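PDB 1TKS: 3,4-dihydroxy-2-butanone 4-phosphate synthase from Candida albicans, which catalyses the conversion of D-ribulose 5-phosphate to formate and 3,4-dihydroxy-2-butanone 4-phosphate, a step of riboflavin biosynthesis. Local coordinates for residues Y57-L62 and T85-T90. Residues are numbered along the deposited sequence; the frame is centred on the assembly and turned at random.
Sequences YVCVPL and TAYTIT
A single aromatic ring, that of Tyr-87, makes the whole contribution of 85-90, meeting a thiol and another tyrosine through a shared rim atom, CE2, while its phenol oxygen makes a further contact with the tyrosine. Its CE2 lies 3.9 Å from CE2 of Tyr-57 and 4.1 Å from SG of Cys-59, and no hydrogen bond links 57-62 with 85-90. The sulfur-aromatic contact is edge-on: SG sits 5.4 Å from the centroid of the Tyr-87 ring, on a line 76° off the ring normal, so the sulfur lies beside the rim and not over a face. With Tyr-57 the roles change, since the phenol oxygen OH of Tyr-87 reaches CE2 of Tyr-57 at 3.8 Å, near the plane of that ring and at its edge. The two side chains approach each other at a slant, not as a stack. Tyr-57 has CG anti to its own N (chi1 -152°), which carries the ring from the loop just ahead of strand 59-63 to Tyr-87.

Strand 59-63 runs alongside strand 129-134 as a parallel pair within the DHBP synthase fold, and Leu-132 of that neighbouring strand touches both Cys-59 and Tyr-87. Segment 85-90 is a loop before strand 91-93, and the 8.8 Å between CA of Cys-59 and CA of Tyr-87 indicates that side chains alone bridge the gap. One face of the Tyr-87 ring carries the backbone O of Thr-85, 3.6 Å above the plane toward the rim. Thr-85 probably binds D-ribulose 5-phosphate, consistent with the ring lying near the substrate site, while Pro-126 of the second subunit packs on both Thr-85 and Tyr-87.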
ATOM      1  N   TYR B  57      -0.408   2.212  -1.884  1.00  8.74           N
ATOM      2  CA  TYR B  57       0.675   1.301  -2.266  1.00  7.98           C
ATOM      3  C   TYR B  57       1.794   2.236  -2.718  1.00  8.04           C
ATOM      4  O   TYR B  57       2.086   2.350  -3.906  1.00  8.24           O
ATOM      5  CB  TYR B  57       0.213   0.405  -3.428  1.00  9.22           C
ATOM      6  CG  TYR B  57       0.889  -0.948  -3.500  1.00  9.12           C
ATOM      7  CD1 TYR B  57       0.761  -1.863  -2.458  1.00 11.29           C
ATOM      8  CD2 TYR B  57       1.635  -1.325  -4.617  1.00 10.33           C
ATOM      9  CE1 TYR B  57       1.354  -3.121  -2.523  1.00 10.10           C
ATOM     10  CE2 TYR B  57       2.236  -2.586  -4.692  1.00 10.71           C
ATOM     11  CZ  TYR B  57       2.090  -3.475  -3.643  1.00 12.04           C
ATOM     12  OH  TYR B  57       2.664  -4.727  -3.699  1.00 14.23           O
ATOM     13  N   VAL B  58       2.415   2.907  -1.752  1.00  7.08           N
ATOM     14  CA  VAL B  58       3.457   3.892  -2.031  1.00  8.41           C
ATOM     15  C   VAL B  58       4.793   3.307  -2.465  1.00  7.70           C
ATOM     16  O   VAL B  58       5.405   2.508  -1.750  1.00  8.27           O
ATOM     17  CB  VAL B  58       3.663   4.820  -0.808  1.00  8.03           C
ATOM     18  CG1 VAL B  58       4.735   5.854  -1.102  1.00  8.80           C
ATOM     19  CG2 VAL B  58       2.347   5.525  -0.472  1.00  9.15           C
ATOM     20  N   CYS B  59       5.239   3.735  -3.643  1.00  7.34           N
ATOM     21  CA  CYS B  59       6.484   3.266  -4.235  1.00  7.42           C
ATOM     22  C   CYS B  59       7.547   4.350  -4.324  1.00  7.94           C
ATOM     23  O   CYS B  59       7.240   5.541  -4.408  1.00  7.29           O
ATOM     24  CB  CYS B  59       6.200   2.698  -5.628  1.00  7.85           C
ATOM     25  SG  CYS B  59       5.071   1.276  -5.625  1.00  9.65           S
ATOM     26  N   VAL B  60       8.805   3.923  -4.309  1.00  8.43           N
ATOM     27  CA  VAL B  60       9.916   4.852  -4.378  1.00  8.13           C
ATOM     28  C   VAL B  60      10.853   4.523  -5.536  1.00  8.14           C
ATOM     29  O   VAL B  60      11.741   3.680  -5.417  1.00  6.29           O
ATOM     30  CB  VAL B  60      10.711   4.865  -3.050  1.00  7.81           C
ATOM     31  CG1 VAL B  60      11.930   5.769  -3.176  1.00  7.58           C
ATOM     32  CG2 VAL B  60       9.813   5.354  -1.915  1.00  7.57           C
ATOM     33  N   PRO B  61      10.636   5.170  -6.692  1.00  8.40           N
ATOM     34  CA  PRO B  61      11.482   4.939  -7.866  1.00  8.83           C
ATOM     35  C   PRO B  61      12.923   5.348  -7.567  1.00  8.86           C
ATOM     36  O   PRO B  61      13.168   6.429  -7.028  1.00  9.95           O
ATOM     37  CB  PRO B  61      10.844   5.831  -8.923  1.00  9.03           C
ATOM     38  CG  PRO B  61       9.402   5.745  -8.584  1.00  9.61           C
ATOM     39  CD  PRO B  61       9.409   5.898  -7.072  1.00  9.13           C
ATOM     40  N   LEU B  62      13.861   4.471  -7.912  1.00  9.06           N
ATOM     41  CA  LEU B  62      15.288   4.710  -7.720  1.00 10.99           C
ATOM     42  C   LEU B  62      15.978   4.214  -8.979  1.00 10.69           C
ATOM     43  O   LEU B  62      15.426   3.388  -9.703  1.00 10.68           O
ATOM     44  CB  LEU B  62      15.819   3.905  -6.531  1.00 11.59           C
ATOM     45  CG  LEU B  62      15.192   4.153  -5.162  1.00 14.81           C
ATOM     46  CD1 LEU B  62      15.667   3.085  -4.188  1.00 15.35           C
ATOM     47  CD2 LEU B  62      15.564   5.542  -4.676  1.00 14.83           C
ATOM     48  N   THR B  85       5.552  -3.391 -12.181  1.00 37.12           N
ATOM     49  CA  THR B  85       6.456  -4.431 -11.693  1.00 35.91           C
ATOM     50  C   THR B  85       7.868  -3.893 -11.448  1.00 33.21           C
ATOM     51  O   THR B  85       8.034  -2.756 -11.009  1.00 34.38           O
ATOM     52  CB  THR B  85       6.502  -5.639 -12.670  1.00 36.55           C
ATOM     53  OG1 THR B  85       7.309  -6.684 -12.109  1.00 37.92           O
ATOM     54  CG2 THR B  85       7.069  -5.229 -14.016  1.00 37.70           C
ATOM     55  N   ALA B  86       8.884  -4.703 -11.728  1.00 31.43           N
ATOM     56  CA  ALA B  86      10.266  -4.285 -11.514  1.00 26.85           C
ATOM     57  C   ALA B  86      10.467  -3.837 -10.063  1.00 24.08           C
ATOM     58  O   ALA B  86      11.307  -2.982  -9.769  1.00 23.53           O
ATOM     59  CB  ALA B  86      10.629  -3.152 -12.469  1.00 29.22           C
ATOM     60  N   TYR B  87       9.679  -4.416  -9.164  1.00 19.76           N
ATOM     61  CA  TYR B  87       9.770  -4.101  -7.743  1.00 16.19           C
ATOM     62  C   TYR B  87      11.020  -4.728  -7.148  1.00 14.95           C
ATOM     63  O   TYR B  87      11.539  -5.711  -7.675  1.00 15.61           O
ATOM     64  CB  TYR B  87       8.581  -4.677  -6.972  1.00 14.69           C
ATOM     65  CG  TYR B  87       7.227  -4.146  -7.358  1.00 14.95           C
ATOM     66  CD1 TYR B  87       6.479  -4.755  -8.365  1.00 14.97           C
ATOM     67  CD2 TYR B  87       6.678  -3.053  -6.695  1.00 14.55           C
ATOM     68  CE1 TYR B  87       5.212  -4.290  -8.697  1.00 16.56           C
ATOM     69  CE2 TYR B  87       5.416  -2.577  -7.018  1.00 15.69           C
ATOM     70  CZ  TYR B  87       4.687  -3.199  -8.017  1.00 17.01           C
ATOM     71  OH  TYR B  87       3.432  -2.740  -8.333  1.00 17.57           O
ATOM     72  N   THR B  88      11.493  -4.162  -6.043  1.00 12.79           N
ATOM     73  CA  THR B  88      12.645  -4.714  -5.339  1.00 11.45           C
ATOM     74  C   THR B  88      12.054  -5.193  -4.022  1.00 11.17           C
ATOM     75  O   THR B  88      10.866  -4.980  -3.759  1.00 11.34           O
ATOM     76  CB  THR B  88      13.720  -3.649  -5.005  1.00 12.91           C
ATOM     77  OG1 THR B  88      13.273  -2.830  -3.915  1.00 10.41           O
ATOM     78  CG2 THR B  88      13.995  -2.775  -6.206  1.00 12.24           C
ATOM     79  N   ILE B  89      12.865  -5.848  -3.202  1.00 10.48           N
ATOM     80  CA  ILE B  89      12.397  -6.303  -1.901  1.00  9.69           C
ATOM     81  C   ILE B  89      12.011  -5.028  -1.153  1.00  9.16           C
ATOM     82  O   ILE B  89      12.659  -3.997  -1.307  1.00 11.21           O
ATOM     83  CB  ILE B  89      13.518  -7.028  -1.143  1.00 12.62           C
ATOM     84  CG1 ILE B  89      14.106  -8.119  -2.035  1.00 16.78           C
ATOM     85  CG2 ILE B  89      12.984  -7.618   0.156  1.00 14.03           C
ATOM     86  CD1 ILE B  89      15.387  -8.724  -1.503  1.00 18.70           C
ATOM     87  N   THR B  90      10.948  -5.086  -0.362  1.00  9.49           N
ATOM     88  CA  THR B  90      10.506  -3.909   0.378  1.00  9.33           C
ATOM     89  C   THR B  90      11.471  -3.597   1.513  1.00  8.23           C
ATOM     90  O   THR B  90      12.286  -4.438   1.884  1.00  9.22           O
ATOM     91  CB  THR B  90       9.102  -4.113   0.952  1.00  9.31           C
ATOM     92  OG1 THR B  90       9.089  -5.285   1.773  1.00 10.69           O
ATOM     93  CG2 THR B  90       8.092  -4.272  -0.174  1.00 11.37           C
TER